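Local coordinates for protein putative D-glycero-D-manno-heptose 7-phosphate kinase (Campylobacter jejuni subsp. jejuni, PDB 4N3O) that catalyses the ATP-dependent phosphorylation of D-glycero-alpha-D-manno-heptose 7-phosphate at C-1, a step toward GDP-heptose for the capsule polysaccharide, at residues Y282-G293 and F305-L316. Sequence-based numbering, arbitrary orientation.
Sequences YKLAIDNGAYSG and FFFVDPTKKYNL
The ring of F306 takes the methyl of A285 over one face, with A285 CB 3.7 Å from the ring centroid, a CH-pi contact. At its edge, in plane, lies the carbonyl oxygen of S292. The F306 ring reaches the helix because CG is anti to its own carbonyl carbon (chi1 -57°). The Y291 ring lies beside F307, with F307 O over one of its faces. F307 CB makes a CH-pi contact with the same ring, 4.0 Å from its centroid. Y291 OH lies in plane at the edge of the F307 ring, 3.4 Å from F307 CD2. W263 meets the F307 ring at about a right angle.

Strands 290-293 and 305-308 run antiparallel in a beta hairpin, with a classic beta bulge: Y291 and S292 both sit opposite F307. Its two bonds therefore go to different residues. Y291 N donates to F307 O at 2.9 Å, and F307 N donates to S292 O at 2.8 Å. Both bonds are nearly straight. G293 pairs with F306, and its lack of a side chain leaves room for F306 CD1.

Helix 276-287 ends in a Schellman motif, with A290 N bonded to A285 O and a weak bond from G289 N to I286 O. G289 has positive phi. N288 ND2 also binds L284 O. L316 wedges in from the next helix: its CD1 is 3.8 Å from A285 CA and its CD2 is 3.9 Å from A290 CB.

The contact joins two helix ends to a hairpin in the GHMP kinase C-terminal region. Backbone bonds set the hairpin, while buried apolar contacts of A285, A290, F306 and L316 hold the end of helix 276-287 to it.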
loop_
_atom_site.group_PDB
_atom_site.type_symbol
_atom_site.label_atom_id
_atom_site.label_comp_id
_atom_site.label_asym_id
_atom_site.label_seq_id
_atom_site.Cartn_x
_atom_site.Cartn_y
_atom_site.Cartn_z
ATOM N N TYR A 282 -11.317 6.871 21.060
ATOM C CA TYR A 282 -12.207 5.737 20.795
ATOM C C TYR A 282 -13.641 6.253 20.635
ATOM O O TYR A 282 -14.312 5.951 19.652
ATOM C CB TYR A 282 -12.142 4.733 21.942
ATOM C CG TYR A 282 -13.035 3.517 21.763
ATOM C CD1 TYR A 282 -12.599 2.395 21.047
ATOM C CD2 TYR A 282 -14.311 3.479 22.331
ATOM C CE1 TYR A 282 -13.419 1.283 20.885
ATOM C CE2 TYR A 282 -15.138 2.375 22.178
ATOM C CZ TYR A 282 -14.691 1.280 21.458
ATOM O OH TYR A 282 -15.525 0.190 21.312
ATOM N N LYS A 283 -14.091 7.043 21.604
ATOM C CA LYS A 283 -15.410 7.672 21.577
ATOM C C LYS A 283 -15.641 8.409 20.259
ATOM O O LYS A 283 -16.664 8.236 19.599
ATOM C CB LYS A 283 -15.489 8.691 22.710
ATOM C CG LYS A 283 -16.735 9.565 22.735
ATOM C CD LYS A 283 -16.517 10.835 23.569
ATOM C CE LYS A 283 -16.023 10.579 24.998
ATOM N NZ LYS A 283 -16.958 9.759 25.813
ATOM N N LEU A 284 -14.686 9.249 19.897
ATOM C CA LEU A 284 -14.770 10.037 18.675
ATOM C C LEU A 284 -14.894 9.155 17.433
ATOM O O LEU A 284 -15.585 9.503 16.484
ATOM C CB LEU A 284 -13.549 10.959 18.579
ATOM C CG LEU A 284 -13.213 11.681 17.264
ATOM C CD1 LEU A 284 -12.083 12.666 17.489
ATOM C CD2 LEU A 284 -12.800 10.715 16.176
ATOM N N ALA A 285 -14.247 8.000 17.461
ATOM C CA ALA A 285 -14.246 7.098 16.332
ATOM C C ALA A 285 -15.582 6.379 16.210
ATOM O O ALA A 285 -16.104 6.212 15.108
ATOM C CB ALA A 285 -13.086 6.103 16.450
ATOM N N ILE A 286 -16.121 5.932 17.338
ATOM C CA ILE A 286 -17.405 5.265 17.341
ATOM C C ILE A 286 -18.475 6.284 16.929
ATOM O O ILE A 286 -19.400 5.963 16.212
ATOM C CB ILE A 286 -17.750 4.690 18.726
ATOM C CG1 ILE A 286 -16.700 3.661 19.186
ATOM C CG2 ILE A 286 -19.134 4.050 18.706
ATOM C CD1 ILE A 286 -16.658 2.395 18.364
ATOM N N ASP A 287 -18.324 7.525 17.361
ATOM C CA ASP A 287 -19.304 8.546 17.013
ATOM C C ASP A 287 -19.349 8.779 15.514
ATOM O O ASP A 287 -20.394 9.087 14.956
ATOM C CB ASP A 287 -19.011 9.867 17.754
ATOM C CG ASP A 287 -19.475 9.848 19.229
ATOM O OD1 ASP A 287 -20.238 8.933 19.616
ATOM O OD2 ASP A 287 -19.088 10.765 19.992
ATOM N N ASN A 288 -18.217 8.564 14.861
ATOM C CA ASN A 288 -18.081 8.814 13.434
ATOM C C ASN A 288 -18.110 7.607 12.524
ATOM O O ASN A 288 -17.591 7.670 11.415
ATOM C CB ASN A 288 -16.790 9.591 13.195
ATOM C CG ASN A 288 -16.917 11.047 13.551
ATOM O OD1 ASN A 288 -17.534 11.812 12.822
ATOM N ND2 ASN A 288 -16.276 11.455 14.634
ATOM N N GLY A 289 -18.700 6.507 12.950
ATOM C CA GLY A 289 -18.778 5.380 12.021
ATOM C C GLY A 289 -18.090 4.103 12.422
ATOM O O GLY A 289 -18.491 3.029 11.975
ATOM N N ALA A 290 -17.051 4.185 13.241
ATOM C CA ALA A 290 -16.393 2.960 13.696
ATOM C C ALA A 290 -17.371 2.205 14.595
ATOM O O ALA A 290 -18.198 2.826 15.270
ATOM C CB ALA A 290 -15.110 3.273 14.454
ATOM N N TYR A 291 -17.305 0.878 14.565
ATOM C CA TYR A 291 -18.159 0.048 15.426
ATOM C C TYR A 291 -17.327 -0.892 16.279
ATOM O O TYR A 291 -17.861 -1.712 17.016
ATOM C CB TYR A 291 -19.197 -0.743 14.611
ATOM C CG TYR A 291 -18.650 -1.656 13.533
ATOM C CD1 TYR A 291 -18.199 -2.947 13.831
ATOM C CD2 TYR A 291 -18.629 -1.248 12.204
ATOM C CE1 TYR A 291 -17.715 -3.790 12.837
ATOM C CE2 TYR A 291 -18.148 -2.081 11.202
ATOM C CZ TYR A 291 -17.694 -3.352 11.518
ATOM O OH TYR A 291 -17.219 -4.166 10.503
ATOM N N SER A 292 -16.011 -0.746 16.201
ATOM C CA SER A 292 -15.111 -1.614 16.947
ATOM C C SER A 292 -13.674 -1.160 16.714
ATOM O O SER A 292 -13.332 -0.710 15.623
ATOM C CB SER A 292 -15.281 -3.077 16.494
ATOM O OG SER A 292 -14.432 -3.950 17.206
ATOM N N GLY A 293 -12.841 -1.281 17.742
ATOM C CA GLY A 293 -11.444 -0.905 17.635
ATOM C C GLY A 293 -10.609 -1.435 18.788
ATOM O O GLY A 293 -11.150 -1.778 19.837
ATOM N N PHE A 305 -6.694 0.565 15.846
ATOM C CA PHE A 305 -7.093 -0.090 14.630
ATOM C C PHE A 305 -8.596 -0.205 14.733
ATOM O O PHE A 305 -9.104 -0.722 15.720
ATOM C CB PHE A 305 -6.389 -1.441 14.588
ATOM C CG PHE A 305 -6.804 -2.315 13.479
ATOM C CD1 PHE A 305 -6.666 -1.899 12.165
ATOM C CD2 PHE A 305 -7.238 -3.597 13.729
ATOM C CE1 PHE A 305 -7.022 -2.730 11.119
ATOM C CE2 PHE A 305 -7.598 -4.438 12.687
ATOM C CZ PHE A 305 -7.491 -4.004 11.382
ATOM N N PHE A 306 -9.315 0.331 13.754
ATOM C CA PHE A 306 -10.786 0.307 13.797
ATOM C C PHE A 306 -11.448 -0.458 12.666
ATOM O O PHE A 306 -10.885 -0.633 11.588
ATOM C CB PHE A 306 -11.366 1.730 13.715
ATOM C CG PHE A 306 -10.890 2.668 14.783
ATOM C CD1 PHE A 306 -11.410 2.607 16.055
ATOM C CD2 PHE A 306 -9.977 3.663 14.487
ATOM C CE1 PHE A 306 -10.999 3.490 17.032
ATOM C CE2 PHE A 306 -9.558 4.555 15.465
ATOM C CZ PHE A 306 -10.071 4.467 16.741
ATOM N N PHE A 307 -12.656 -0.910 12.961
ATOM C CA PHE A 307 -13.560 -1.536 12.003
ATOM C C PHE A 307 -14.663 -0.506 11.791
ATOM O O PHE A 307 -15.247 -0.003 12.750
ATOM C CB PHE A 307 -14.142 -2.837 12.516
ATOM C CG PHE A 307 -13.401 -4.039 12.067
ATOM C CD1 PHE A 307 -12.096 -4.250 12.462
ATOM C CD2 PHE A 307 -14.023 -4.984 11.260
ATOM C CE1 PHE A 307 -11.404 -5.373 12.043
ATOM C CE2 PHE A 307 -13.344 -6.105 10.840
ATOM C CZ PHE A 307 -12.029 -6.300 11.232
ATOM N N VAL A 308 -14.917 -0.184 10.532
ATOM C CA VAL A 308 -15.896 0.825 10.172
ATOM C C VAL A 308 -16.689 0.422 8.944
ATOM O O VAL A 308 -16.248 -0.366 8.116
ATOM C CB VAL A 308 -15.194 2.155 9.834
ATOM C CG1 VAL A 308 -14.337 2.011 8.582
ATOM C CG2 VAL A 308 -16.205 3.275 9.649
ATOM N N ASP A 309 -17.881 0.960 8.845
ATOM C CA ASP A 309 -18.682 0.732 7.682
ATOM C C ASP A 309 -17.970 1.476 6.536
ATOM O O ASP A 309 -17.632 2.661 6.670
ATOM C CB ASP A 309 -20.061 1.306 7.917
ATOM C CG ASP A 309 -20.932 1.229 6.710
ATOM O OD1 ASP A 309 -20.817 0.267 5.923
ATOM O OD2 ASP A 309 -21.764 2.140 6.570
ATOM N N PRO A 310 -17.717 0.788 5.423
ATOM C CA PRO A 310 -17.048 1.449 4.311
ATOM C C PRO A 310 -17.722 2.736 3.841
ATOM O O PRO A 310 -17.041 3.679 3.484
ATOM C CB PRO A 310 -17.076 0.390 3.225
ATOM C CG PRO A 310 -17.032 -0.901 3.999
ATOM C CD PRO A 310 -17.921 -0.647 5.175
ATOM N N THR A 311 -19.044 2.808 3.874
ATOM C CA THR A 311 -19.708 4.055 3.456
ATOM C C THR A 311 -19.554 5.179 4.483
ATOM O O THR A 311 -20.105 6.259 4.302
ATOM C CB THR A 311 -21.202 3.846 3.191
ATOM O OG1 THR A 311 -21.874 3.581 4.420
ATOM C CG2 THR A 311 -21.417 2.695 2.241
ATOM N N LYS A 312 -18.823 4.921 5.562
ATOM C CA LYS A 312 -18.617 5.926 6.613
ATOM C C LYS A 312 -17.138 6.185 6.839
ATOM O O LYS A 312 -16.765 7.090 7.584
ATOM C CB LYS A 312 -19.158 5.398 7.929
ATOM C CG LYS A 312 -20.633 5.042 7.979
ATOM C CD LYS A 312 -21.497 6.164 8.497
ATOM C CE LYS A 312 -22.838 5.589 8.947
ATOM N NZ LYS A 312 -23.697 6.591 9.625
ATOM N N LYS A 313 -16.295 5.386 6.195
ATOM C CA LYS A 313 -14.861 5.467 6.421
ATOM C C LYS A 313 -14.258 6.819 6.092
ATOM O O LYS A 313 -13.358 7.276 6.793
ATOM C CB LYS A 313 -14.154 4.353 5.650
ATOM C CG LYS A 313 -12.650 4.383 5.729
ATOM C CD LYS A 313 -12.071 3.078 5.202
ATOM C CE LYS A 313 -10.565 3.139 5.101
ATOM N NZ LYS A 313 -10.019 1.873 4.543
ATOM N N TYR A 314 -14.745 7.470 5.036
ATOM C CA TYR A 314 -14.150 8.747 4.675
ATOM C C TYR A 314 -14.367 9.777 5.779
ATOM O O TYR A 314 -13.427 10.484 6.155
ATOM C CB TYR A 314 -14.659 9.277 3.349
ATOM C CG TYR A 314 -14.078 10.626 3.042
ATOM C CD1 TYR A 314 -12.802 10.752 2.508
ATOM C CD2 TYR A 314 -14.780 11.775 3.327
ATOM C CE1 TYR A 314 -12.253 12.000 2.245
ATOM C CE2 TYR A 314 -14.243 13.022 3.074
ATOM C CZ TYR A 314 -12.979 13.130 2.527
ATOM O OH TYR A 314 -12.461 14.391 2.272
ATOM N N ASN A 315 -15.605 9.864 6.284
ATOM C CA ASN A 315 -15.908 10.805 7.349
ATOM C C ASN A 315 -15.141 10.455 8.648
ATOM O O ASN A 315 -14.755 11.332 9.376
ATOM C CB ASN A 315 -17.429 10.970 7.565
ATOM C CG ASN A 315 -18.100 11.812 6.456
ATOM O OD1 ASN A 315 -17.574 12.850 6.025
ATOM N ND2 ASN A 315 -19.279 11.367 6.000
ATOM N N LEU A 316 -14.913 9.185 8.915
ATOM C CA LEU A 316 -14.120 8.798 10.083
ATOM C C LEU A 316 -12.684 9.301 9.909
ATOM O O LEU A 316 -12.121 9.932 10.796
ATOM C CB LEU A 316 -14.140 7.290 10.267
ATOM C CG LEU A 316 -13.211 6.684 11.316
ATOM C CD1 LEU A 316 -13.310 7.394 12.652
ATOM C CD2 LEU A 316 -13.559 5.205 11.446
#